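Local coordinates for protein 2-hydroxyisobutyryl-CoA synthetase (Aquincola tertiaricarbonis, PDB 6HE0) that belongs to the ANL superfamily of AMP-binding enzymes, forms an assembly of two chains, and holds coenzyme A and adenosine monophosphate in the model, at residues P215-G220 and L244-F249; L206-D211 and E235-R240; I402-E407 and R468-D473. One frame throughout, in Å; residues are numbered along the deposited sequence.

Contact 1: residues P215-G220 and L244-F249; sequences PAAFYG and LKCLFF. With COA (coenzyme A), chain D.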
loop_
_atom_site.group_PDB
_atom_site.type_symbol
_atom_site.label_atom_id
_atom_site.label_comp_id
_atom_site.label_asym_id
_atom_site.label_seq_id
_atom_site.Cartn_x
_atom_site.Cartn_y
_atom_site.Cartn_z
ATOM N N PRO A 215 -15.036 -10.795 -3.687
ATOM C CA PRO A 215 -14.217 -11.379 -2.615
ATOM C C PRO A 215 -15.050 -11.997 -1.506
ATOM O O PRO A 215 -16.202 -11.611 -1.321
ATOM C CB PRO A 215 -13.430 -10.176 -2.098
ATOM C CG PRO A 215 -14.342 -9.032 -2.320
ATOM C CD PRO A 215 -14.941 -9.314 -3.673
ATOM N N ALA A 216 -14.473 -12.947 -0.771
ATOM C CA ALA A 216 -15.162 -13.587 0.358
ATOM C C ALA A 216 -15.044 -12.701 1.608
ATOM O O ALA A 216 -15.891 -12.767 2.489
ATOM C CB ALA A 216 -14.544 -14.958 0.637
ATOM N N ALA A 217 -13.980 -11.909 1.701
ATOM C CA ALA A 217 -13.711 -11.098 2.882
ATOM C C ALA A 217 -13.226 -9.699 2.529
ATOM O O ALA A 217 -12.627 -9.477 1.470
ATOM C CB ALA A 217 -12.713 -11.801 3.793
ATOM N N PHE A 218 -13.522 -8.755 3.425
ATOM C CA PHE A 218 -13.205 -7.348 3.281
ATOM C C PHE A 218 -12.675 -6.797 4.598
ATOM O O PHE A 218 -13.192 -7.114 5.682
ATOM C CB PHE A 218 -14.453 -6.565 2.844
ATOM C CG PHE A 218 -14.271 -5.069 2.647
ATOM C CD1 PHE A 218 -14.307 -4.192 3.736
ATOM C CD2 PHE A 218 -14.165 -4.527 1.374
ATOM C CE1 PHE A 218 -14.204 -2.801 3.549
ATOM C CE2 PHE A 218 -14.069 -3.148 1.194
ATOM C CZ PHE A 218 -14.109 -2.291 2.284
ATOM N N TYR A 219 -11.635 -5.985 4.494
ATOM C CA TYR A 219 -11.059 -5.291 5.626
ATOM C C TYR A 219 -10.994 -3.787 5.371
ATOM O O TYR A 219 -10.466 -3.357 4.327
ATOM C CB TYR A 219 -9.641 -5.810 5.937
ATOM C CG TYR A 219 -8.930 -4.951 6.962
ATOM C CD1 TYR A 219 -9.098 -5.179 8.326
ATOM C CD2 TYR A 219 -8.121 -3.881 6.570
ATOM C CE1 TYR A 219 -8.443 -4.404 9.277
ATOM C CE2 TYR A 219 -7.487 -3.069 7.518
ATOM C CZ TYR A 219 -7.643 -3.346 8.870
ATOM O OH TYR A 219 -7.014 -2.594 9.832
ATOM N N GLY A 220 -11.398 -3.023 6.374
ATOM C CA GLY A 220 -11.264 -1.565 6.384
ATOM C C GLY A 220 -11.735 -0.963 7.694
ATOM O O GLY A 220 -11.727 -1.652 8.714
ATOM N N LEU A 244 -19.468 -11.336 -0.562
ATOM C CA LEU A 244 -18.864 -11.292 0.771
ATOM C C LEU A 244 -19.485 -12.254 1.790
ATOM O O LEU A 244 -20.712 -12.361 1.873
ATOM C CB LEU A 244 -18.845 -9.848 1.310
ATOM C CG LEU A 244 -17.793 -8.946 0.636
ATOM C CD1 LEU A 244 -18.155 -7.489 0.750
ATOM C CD2 LEU A 244 -16.447 -9.188 1.210
ATOM N N LYS A 245 -18.615 -12.939 2.569
ATOM C CA LYS A 245 -18.987 -13.853 3.659
ATOM C C LYS A 245 -18.729 -13.079 4.947
ATOM O O LYS A 245 -19.376 -13.326 5.970
ATOM C CB LYS A 245 -18.070 -15.100 3.703
ATOM C CG LYS A 245 -18.292 -16.132 2.613
ATOM C CD LYS A 245 -17.090 -17.099 2.471
ATOM C CE LYS A 245 -17.021 -18.239 3.468
ATOM N NZ LYS A 245 -15.620 -18.478 3.929
ATOM N N CYS A 246 -17.692 -12.221 4.937
ATOM C CA CYS A 246 -17.376 -11.503 6.152
ATOM C C CYS A 246 -16.601 -10.245 5.916
ATOM O O CYS A 246 -15.786 -10.152 4.997
ATOM C CB CYS A 246 -16.698 -12.408 7.181
ATOM S SG CYS A 246 -14.892 -12.327 7.221
ATOM N N LEU A 247 -16.854 -9.273 6.786
ATOM C CA LEU A 247 -16.132 -8.001 6.819
ATOM C C LEU A 247 -15.544 -7.869 8.204
ATOM O O LEU A 247 -16.208 -8.161 9.193
ATOM C CB LEU A 247 -17.060 -6.828 6.522
ATOM C CG LEU A 247 -17.722 -6.828 5.134
ATOM C CD1 LEU A 247 -19.122 -7.429 5.191
ATOM C CD2 LEU A 247 -17.752 -5.410 4.550
ATOM N N PHE A 248 -14.268 -7.547 8.282
ATOM C CA PHE A 248 -13.606 -7.360 9.575
ATOM C C PHE A 248 -12.996 -5.976 9.609
ATOM O O PHE A 248 -12.448 -5.509 8.617
ATOM C CB PHE A 248 -12.626 -8.482 9.923
ATOM C CG PHE A 248 -11.461 -8.713 8.997
ATOM C CD1 PHE A 248 -11.655 -9.260 7.727
ATOM C CD2 PHE A 248 -10.155 -8.458 9.420
ATOM C CE1 PHE A 248 -10.567 -9.492 6.880
ATOM C CE2 PHE A 248 -9.065 -8.715 8.579
ATOM C CZ PHE A 248 -9.281 -9.225 7.317
ATOM N N PHE A 249 -13.169 -5.289 10.718
ATOM C CA PHE A 249 -12.746 -3.905 10.807
ATOM C C PHE A 249 -11.885 -3.595 12.001
ATOM O O PHE A 249 -11.993 -4.257 13.025
ATOM C CB PHE A 249 -14.013 -3.011 10.829
ATOM C CG PHE A 249 -15.015 -3.248 9.709
ATOM C CD1 PHE A 249 -14.770 -2.784 8.422
ATOM C CD2 PHE A 249 -16.224 -3.876 9.958
ATOM C CE1 PHE A 249 -15.704 -2.969 7.397
ATOM C CE2 PHE A 249 -17.165 -4.057 8.935
ATOM C CZ PHE A 249 -16.897 -3.589 7.664
HETATM N N1A COA D . -10.544 4.350 4.632
HETATM C C2A COA D . -10.669 4.350 3.302
HETATM N N3A COA D . -10.903 5.382 2.482
HETATM C C4A COA D . -11.043 6.524 3.165
HETATM C C5A COA D . -10.949 6.681 4.538
HETATM C C6A COA D . -10.678 5.518 5.297
HETATM N N6A COA D . -10.502 5.511 6.614
HETATM N N7A COA D . -11.175 8.002 4.896
HETATM C C8A COA D . -11.420 8.597 3.754
HETATM N N9A COA D . -11.345 7.767 2.664
HETATM C C1B COA D . -11.519 8.138 1.255
HETATM C C2B COA D . -12.723 9.041 1.016
HETATM O O2B COA D . -13.925 8.280 1.027
HETATM C C3B COA D . -12.303 9.761 -0.271
HETATM O O3B COA D . -12.522 8.964 -1.453
HETATM P P3B COA D . -13.805 9.068 -2.364
HETATM O O7A COA D . -13.425 8.704 -3.715
HETATM O O8A COA D . -14.749 8.113 -1.725
HETATM O O9A COA D . -14.391 10.465 -2.233
HETATM C C4B COA D . -10.783 9.886 -0.141
HETATM O O4B COA D . -10.384 8.864 0.805
HETATM C C5B COA D . -10.303 11.240 0.321
HETATM O O5B COA D . -11.055 11.559 1.520
HETATM P P1A COA D . -10.674 12.741 2.525
HETATM O O1A COA D . -11.647 12.871 3.633
HETATM O O2A COA D . -10.493 14.055 1.833
HETATM O O3A COA D . -9.212 12.288 2.965
HETATM P P2A COA D . -8.375 12.036 4.295
HETATM O O4A COA D . -7.886 13.344 4.746
HETATM O O5A COA D . -9.275 11.368 5.324
HETATM O O6A COA D . -7.252 10.989 3.860
HETATM C CBP COA D . -6.911 8.606 4.211
HETATM C CCP COA D . -7.706 9.680 3.466
HETATM C CDP COA D . -7.451 7.205 3.904
HETATM C CEP COA D . -5.452 8.698 3.728
HETATM C CAP COA D . -7.012 8.908 5.731
HETATM O OAP COA D . -8.349 8.970 6.220
HETATM C C9P COA D . -6.161 8.008 6.620
HETATM O O9P COA D . -4.935 8.047 6.556
HETATM N N8P COA D . -6.789 7.188 7.460
HETATM C C7P COA D . -6.021 6.257 8.272
HETATM C C6P COA D . -6.829 5.660 9.345
HETATM C C5P COA D . -7.181 4.227 9.051
HETATM O O5P COA D . -7.833 3.920 8.053
HETATM N N4P COA D . -6.793 3.350 9.974
HETATM C C3P COA D . -7.485 2.097 10.233
HETATM C C2P COA D . -6.944 0.921 9.445
HETATM S S1P COA D . -8.470 0.098 8.930
#
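Tyr219 and Phe248 meet as neighbours on parallel strands. Their side chains cross at about a right angle. CB of Tyr219 lies over one face of the Phe248 ring, 3.9 Å from its centroid and 20° off the normal, a CH-pi contact. The two rings are tilted to each other by 52°. Tyr219 CD1 still comes within 3.5 Å of Phe248 CE2. Phe248 CG is placed between its own backbone N and carbonyl carbon (chi1 61°), which swings the ring across towards the strand of Tyr219. Ala217 CB sits at the edge of the same ring.

Strands 217-220 and 246-249 are the two strands of a beta-alpha-beta unit, inside a parallel sheet. Helix 222-234 joins them and packs on the face that carries Phe218, Leu247 and Phe249. On that face Phe218 CD1 touches Leu247 CD2 at 3.7 Å. Phe249 CE1 approaches the edge of the Phe218 ring, 4.1 Å from Phe218 CD1. Leu244 CD2 reaches Phe218 CB from the start of the other segment.

The backbones are tied by alternating bonds. Phe218 O takes Phe248 N at 2.8 Å, and Phe218 N gives to Cys246 O. Just before the strands begin, Ala216 O accepts two amides. The bond from Lys245 N to Ala216 O is 2.7 Å long, and Cys246 N makes the second. At the other end Tyr219 OH is hydrogen-bonded to Ser250 OG. Tyr219 OH also lies 3.2 Å from S1P of the bound coenzyme A, and Gly220 lies beside the same sulfur.

Contact 2: residues L206-D211 and E235-R240; sequences LVQWLD and EKLNPR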
loop_
_atom_site.group_PDB
_atom_site.type_symbol
_atom_site.label_atom_id
_atom_site.label_comp_id
_atom_site.label_asym_id
_atom_site.label_seq_id
_atom_site.Cartn_x
_atom_site.Cartn_y
_atom_site.Cartn_z
ATOM N N LEU A 206 -13.143 0.902 -6.817
ATOM C CA LEU A 206 -13.166 -0.252 -5.916
ATOM C C LEU A 206 -14.490 -1.054 -6.005
ATOM O O LEU A 206 -14.452 -2.282 -6.074
ATOM C CB LEU A 206 -12.809 0.135 -4.446
ATOM C CG LEU A 206 -12.995 -0.952 -3.367
ATOM C CD1 LEU A 206 -12.086 -2.196 -3.608
ATOM C CD2 LEU A 206 -12.755 -0.394 -2.019
ATOM N N VAL A 207 -15.627 -0.359 -6.037
ATOM C CA VAL A 207 -16.950 -0.999 -6.123
ATOM C C VAL A 207 -17.075 -1.803 -7.404
ATOM O O VAL A 207 -17.655 -2.892 -7.352
ATOM C CB VAL A 207 -18.178 -0.076 -5.868
ATOM C CG1 VAL A 207 -18.117 0.533 -4.472
ATOM C CG2 VAL A 207 -18.321 1.005 -6.933
ATOM N N GLN A 208 -16.453 -1.333 -8.520
ATOM C CA GLN A 208 -16.417 -2.099 -9.786
ATOM C C GLN A 208 -15.623 -3.413 -9.603
ATOM O O GLN A 208 -16.051 -4.459 -10.069
ATOM C CB GLN A 208 -15.829 -1.280 -10.969
ATOM C CG GLN A 208 -16.802 -0.256 -11.574
ATOM C CD GLN A 208 -18.150 -0.798 -12.076
ATOM O OE1 GLN A 208 -19.160 -0.077 -12.077
ATOM N NE2 GLN A 208 -18.215 -2.057 -12.544
ATOM N N TRP A 209 -14.471 -3.331 -8.936
ATOM C CA TRP A 209 -13.570 -4.439 -8.630
ATOM C C TRP A 209 -14.246 -5.420 -7.679
ATOM O O TRP A 209 -14.087 -6.616 -7.860
ATOM C CB TRP A 209 -12.250 -3.901 -8.036
ATOM C CG TRP A 209 -11.282 -3.451 -9.098
ATOM C CD1 TRP A 209 -11.145 -2.193 -9.599
ATOM C CD2 TRP A 209 -10.366 -4.282 -9.837
ATOM N NE1 TRP A 209 -10.165 -2.175 -10.562
ATOM C CE2 TRP A 209 -9.665 -3.443 -10.723
ATOM C CE3 TRP A 209 -10.067 -5.654 -9.829
ATOM C CZ2 TRP A 209 -8.710 -3.936 -11.620
ATOM C CZ3 TRP A 209 -9.040 -6.119 -10.637
ATOM C CH2 TRP A 209 -8.380 -5.263 -11.527
ATOM N N LEU A 210 -15.054 -4.939 -6.716
ATOM C CA LEU A 210 -15.792 -5.831 -5.801
ATOM C C LEU A 210 -16.930 -6.534 -6.519
ATOM O O LEU A 210 -17.195 -7.705 -6.237
ATOM C CB LEU A 210 -16.320 -5.105 -4.563
ATOM C CG LEU A 210 -15.294 -4.497 -3.591
ATOM C CD1 LEU A 210 -15.985 -3.770 -2.487
ATOM C CD2 LEU A 210 -14.405 -5.528 -3.017
ATOM N N ASP A 211 -17.577 -5.842 -7.475
ATOM C CA ASP A 211 -18.630 -6.457 -8.297
ATOM C C ASP A 211 -18.032 -7.539 -9.219
ATOM O O ASP A 211 -18.657 -8.568 -9.442
ATOM C CB ASP A 211 -19.331 -5.412 -9.169
ATOM C CG ASP A 211 -20.492 -6.016 -9.934
ATOM O OD1 ASP A 211 -21.517 -6.336 -9.293
ATOM O OD2 ASP A 211 -20.348 -6.237 -11.158
ATOM N N GLU A 235 -23.113 4.027 -8.188
ATOM C CA GLU A 235 -22.475 3.359 -9.321
ATOM C C GLU A 235 -23.393 2.303 -9.935
ATOM O O GLU A 235 -22.970 1.604 -10.843
ATOM C CB GLU A 235 -21.102 2.757 -8.928
ATOM C CG GLU A 235 -20.098 3.784 -8.450
ATOM C CD GLU A 235 -19.819 4.913 -9.416
ATOM O OE1 GLU A 235 -20.075 6.081 -9.051
ATOM O OE2 GLU A 235 -19.370 4.628 -10.547
ATOM N N LYS A 236 -24.646 2.189 -9.441
ATOM C CA LYS A 236 -25.703 1.277 -9.944
ATOM C C LYS A 236 -25.319 -0.196 -9.751
ATOM O O LYS A 236 -25.617 -1.063 -10.586
ATOM C CB LYS A 236 -26.105 1.588 -11.427
ATOM C CG LYS A 236 -26.243 3.070 -11.821
ATOM C CD LYS A 236 -27.564 3.699 -11.404
ATOM C CE LYS A 236 -27.616 5.171 -11.756
ATOM N NZ LYS A 236 -29.013 5.697 -11.772
ATOM N N LEU A 237 -24.682 -0.473 -8.624
ATOM C CA LEU A 237 -24.229 -1.803 -8.241
ATOM C C LEU A 237 -24.919 -2.196 -6.969
ATOM O O LEU A 237 -25.317 -1.328 -6.195
ATOM C CB LEU A 237 -22.678 -1.849 -8.076
ATOM C CG LEU A 237 -21.837 -1.552 -9.351
ATOM C CD1 LEU A 237 -20.370 -1.363 -9.003
ATOM C CD2 LEU A 237 -21.965 -2.664 -10.396
ATOM N N ASN A 238 -25.106 -3.499 -6.767
ATOM C CA ASN A 238 -25.750 -4.059 -5.578
ATOM C C ASN A 238 -24.664 -4.598 -4.628
ATOM O O ASN A 238 -24.034 -5.607 -4.969
ATOM C CB ASN A 238 -26.730 -5.182 -5.990
ATOM C CG ASN A 238 -27.545 -5.695 -4.833
ATOM O OD1 ASN A 238 -27.345 -5.323 -3.667
ATOM N ND2 ASN A 238 -28.554 -6.468 -5.141
ATOM N N PRO A 239 -24.414 -3.971 -3.443
ATOM C CA PRO A 239 -23.350 -4.482 -2.553
ATOM C C PRO A 239 -23.639 -5.885 -1.976
ATOM O O PRO A 239 -22.734 -6.544 -1.447
ATOM C CB PRO A 239 -23.241 -3.396 -1.476
ATOM C CG PRO A 239 -24.579 -2.755 -1.458
ATOM C CD PRO A 239 -25.055 -2.765 -2.872
ATOM N N ARG A 240 -24.898 -6.358 -2.117
ATOM C CA ARG A 240 -25.286 -7.704 -1.723
ATOM C C ARG A 240 -24.765 -8.729 -2.746
ATOM O O ARG A 240 -24.731 -9.937 -2.448
ATOM C CB ARG A 240 -26.812 -7.811 -1.535
ATOM C CG ARG A 240 -27.122 -7.682 -0.072
ATOM C CD ARG A 240 -28.512 -7.249 0.227
ATOM N NE ARG A 240 -28.689 -7.279 1.675
ATOM C CZ ARG A 240 -29.171 -8.316 2.350
ATOM N NH1 ARG A 240 -29.570 -9.406 1.708
ATOM N NH2 ARG A 240 -29.288 -8.260 3.667
#
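Val207 O accepts the helical bond from Asp211 N at 3.0 Å. Across the contact Leu237 CD1 brushes the same Val207 O at 3.5 Å.

Leu237 carries the contact, and its two methyls part company. Leu237 CD1 also touches Gln208 OE1 at 3.5 Å and Val207 CG2 at 3.8 Å. The Gln208 chain bends at chi2 (-56°), which brings its amide across the leucine. Leu237 CD2 lies alongside the Asp211 carboxylate, 3.7 Å from Asp211 CG and nearly as close to both oxygens.

The loop follows helix 222-234, which ends in a Schellman motif with Lys236 at positive phi (65°). This turn sets Glu235 and Leu237 against helix 202-213, in the AMP-binding part of the fold. Glu235 CG packs on Val207 CG2 at 3.6 Å, the two side chains crossing at about a right angle. The carboxylate of Glu235 goes elsewhere: OE1 is hydrogen-bonded to His440 NE2 of the second subunit. Further along, Asn238 OD1 accepts from Arg240 N at 3.1 Å and closes an Asx turn, the donor standing above the carbonyl plane.

Contact 3: residues I402-E407 and R468-D473; sequences IVITRE and RRVIDD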
loop_
_atom_site.group_PDB
_atom_site.type_symbol
_atom_site.label_atom_id
_atom_site.label_comp_id
_atom_site.label_asym_id
_atom_site.label_seq_id
_atom_site.Cartn_x
_atom_site.Cartn_y
_atom_site.Cartn_z
ATOM N N ILE A 402 -13.637 22.739 18.357
ATOM C CA ILE A 402 -13.634 21.504 17.578
ATOM C C ILE A 402 -15.032 20.888 17.550
ATOM O O ILE A 402 -15.592 20.564 18.601
ATOM C CB ILE A 402 -12.588 20.491 18.134
ATOM C CG1 ILE A 402 -11.162 21.101 18.162
ATOM C CG2 ILE A 402 -12.659 19.136 17.365
ATOM C CD1 ILE A 402 -10.135 20.236 18.859
ATOM N N VAL A 403 -15.564 20.679 16.340
ATOM C CA VAL A 403 -16.873 20.048 16.150
ATOM C C VAL A 403 -16.718 18.794 15.269
ATOM O O VAL A 403 -16.309 18.897 14.112
ATOM C CB VAL A 403 -17.964 21.019 15.645
ATOM C CG1 VAL A 403 -19.297 20.296 15.510
ATOM C CG2 VAL A 403 -18.112 22.217 16.600
ATOM N N ILE A 404 -17.008 17.617 15.855
ATOM C CA ILE A 404 -16.967 16.319 15.178
ATOM C C ILE A 404 -18.394 15.944 14.795
ATOM O O ILE A 404 -19.233 15.781 15.677
ATOM C CB ILE A 404 -16.374 15.189 16.081
ATOM C CG1 ILE A 404 -14.988 15.551 16.681
ATOM C CG2 ILE A 404 -16.335 13.894 15.302
ATOM C CD1 ILE A 404 -14.752 14.899 18.008
ATOM N N THR A 405 -18.626 15.683 13.501
ATOM C CA THR A 405 -19.924 15.261 12.989
ATOM C C THR A 405 -19.753 14.036 12.092
ATOM O O THR A 405 -18.659 13.731 11.624
ATOM C CB THR A 405 -20.583 16.406 12.155
ATOM O OG1 THR A 405 -19.652 16.846 11.160
ATOM C CG2 THR A 405 -21.052 17.580 13.003
ATOM N N ARG A 406 -20.850 13.357 11.831
ATOM C CA ARG A 406 -20.903 12.262 10.885
ATOM C C ARG A 406 -22.279 12.381 10.194
ATOM O O ARG A 406 -23.143 11.514 10.324
ATOM C CB ARG A 406 -20.666 10.898 11.533
ATOM C CG ARG A 406 -20.506 9.787 10.489
ATOM C CD ARG A 406 -20.338 8.424 11.117
ATOM N NE ARG A 406 -19.021 8.259 11.731
ATOM C CZ ARG A 406 -18.579 7.120 12.254
ATOM N NH1 ARG A 406 -19.336 6.028 12.224
ATOM N NH2 ARG A 406 -17.374 7.060 12.798
ATOM N N GLU A 407 -22.467 13.506 9.506
ATOM C CA GLU A 407 -23.671 13.841 8.779
ATOM C C GLU A 407 -23.808 12.920 7.566
ATOM O O GLU A 407 -24.916 12.521 7.233
ATOM C CB GLU A 407 -23.670 15.337 8.403
ATOM C CG GLU A 407 -24.995 15.818 7.838
ATOM C CD GLU A 407 -25.008 17.240 7.306
ATOM O OE1 GLU A 407 -24.071 17.621 6.562
ATOM O OE2 GLU A 407 -25.992 17.959 7.595
ATOM N N ARG A 468 -12.224 22.890 27.443
ATOM C CA ARG A 468 -12.871 21.753 26.802
ATOM C C ARG A 468 -13.385 22.269 25.479
ATOM O O ARG A 468 -14.415 22.937 25.393
ATOM C CB ARG A 468 -13.975 21.161 27.703
ATOM C CG ARG A 468 -13.436 20.500 28.977
ATOM C CD ARG A 468 -14.420 19.502 29.577
ATOM N NE ARG A 468 -15.592 20.139 30.195
ATOM C CZ ARG A 468 -15.647 20.562 31.457
ATOM N NH1 ARG A 468 -14.590 20.442 32.253
ATOM N NH2 ARG A 468 -16.756 21.117 31.929
ATOM N N ARG A 469 -12.573 22.051 24.458
ATOM C CA ARG A 469 -12.807 22.593 23.129
ATOM C C ARG A 469 -13.533 21.656 22.165
ATOM O O ARG A 469 -13.870 22.096 21.069
ATOM C CB ARG A 469 -11.464 23.053 22.530
ATOM C CG ARG A 469 -10.741 24.103 23.386
ATOM C CD ARG A 469 -9.681 24.790 22.569
ATOM N NE ARG A 469 -8.998 25.860 23.292
ATOM C CZ ARG A 469 -7.855 25.712 23.953
ATOM N NH1 ARG A 469 -7.269 24.523 24.025
ATOM N NH2 ARG A 469 -7.289 26.749 24.548
ATOM N N VAL A 470 -13.770 20.394 22.550
ATOM C CA VAL A 470 -14.352 19.387 21.654
ATOM C C VAL A 470 -15.836 19.099 21.902
ATOM O O VAL A 470 -16.236 18.855 23.026
ATOM C CB VAL A 470 -13.514 18.079 21.715
ATOM C CG1 VAL A 470 -13.996 17.049 20.703
ATOM C CG2 VAL A 470 -12.035 18.361 21.509
ATOM N N ILE A 471 -16.623 19.069 20.840
ATOM C CA ILE A 471 -18.031 18.688 20.860
ATOM C C ILE A 471 -18.127 17.481 19.914
ATOM O O ILE A 471 -17.870 17.633 18.713
ATOM C CB ILE A 471 -18.966 19.849 20.414
ATOM C CG1 ILE A 471 -18.889 21.107 21.362
ATOM C CG2 ILE A 471 -20.416 19.365 20.225
ATOM C CD1 ILE A 471 -19.410 20.987 22.852
ATOM N N ASP A 472 -18.431 16.292 20.451
ATOM C CA ASP A 472 -18.609 15.089 19.622
ATOM C C ASP A 472 -20.110 14.981 19.287
ATOM O O ASP A 472 -20.910 14.552 20.124
ATOM C CB ASP A 472 -18.066 13.820 20.311
ATOM C CG ASP A 472 -17.960 12.589 19.408
ATOM O OD1 ASP A 472 -18.813 12.435 18.503
ATOM O OD2 ASP A 472 -17.040 11.751 19.640
ATOM N N ASP A 473 -20.493 15.449 18.094
ATOM C CA ASP A 473 -21.900 15.530 17.650
ATOM C C ASP A 473 -22.317 14.346 16.751
ATOM O O ASP A 473 -23.125 14.515 15.822
ATOM C CB ASP A 473 -22.111 16.877 16.928
ATOM C CG ASP A 473 -23.526 17.376 16.964
ATOM O OD1 ASP A 473 -24.218 17.274 15.926
ATOM O OD2 ASP A 473 -23.953 17.874 18.035
HETATM O O HOH W 1 -23.302 14.177 13.025
#
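Ile402 uses both its backbone polar atoms on the facing strand. Ile402 N gives to Arg469 O at 2.8 Å, and Ile402 O takes Ile471 N at 2.9 Å. Two residues on, Ile404 repeats the pattern. Ile404 N points almost straight at Ile471 O (3.0 Å, 178° at the hydrogen). Ile404 O receives Asp473 N at 2.7 Å. One residue bonding by N and O to the two residues flanking its partner is the parallel-strand pattern. Val403 and Thr405 turn their backbone bonds the other way, to Leu414 and Glu412 of strand 412-419.

Beyond the last direct bond a water bridges the strands. It accepts from Arg406 N at 2.8 Å and donates to Asp473 O.

Three charged side chains have partners outside the two segments. Arg469 NE forms a salt bridge with Glu399, Asp472 OD2 one with Arg474, and Arg406 NE one with Asp411.

Val470 packs between the two isoleucines. Val470 CG1, anti to the backbone N (chi1 -174°), meets Ile404 CD1 at 3.5 Å. Val470 CG2 meets Ile402 CD1 at 3.8 Å. Thr405 CG2 adds a looser touch on Asp473 CB.

Both segments belong to the C-terminal domain of the AMP-binding enzymes. Strand 470-472 is an outer strand of a mixed sheet within this chain, and strand 399-405 lies between it and antiparallel strand 412-419. Phe374 of strand 374-376, with Pro383 and Ile386 of helix 383-391, packs on the face of Ile402, Ile404 and Val470.

How the contacts relate
Contacts 1 and 2 are interleaved along the chain: helix 202-213, strand 217-220, the loop after helix 222-234, then strand 246-249. Their centres are about 14 Å apart and they touch, with Pro215 CG 3.6 Å from Leu210 CD2. Contact 1 lies in the parallel sheet beside bound coenzyme A. Contact 2 lies at the surface, where helix 202-213 meets the loop that follows helix 222-234, near the second subunit. Contact 3 comes later, its centre about 30 Å from that of contact 1 and about 32 Å from that of contact 2. Contacts 1 and 2 thus belong to one beta-alpha region, and contact 3 to the mixed beta-sheet of the C-terminal domain.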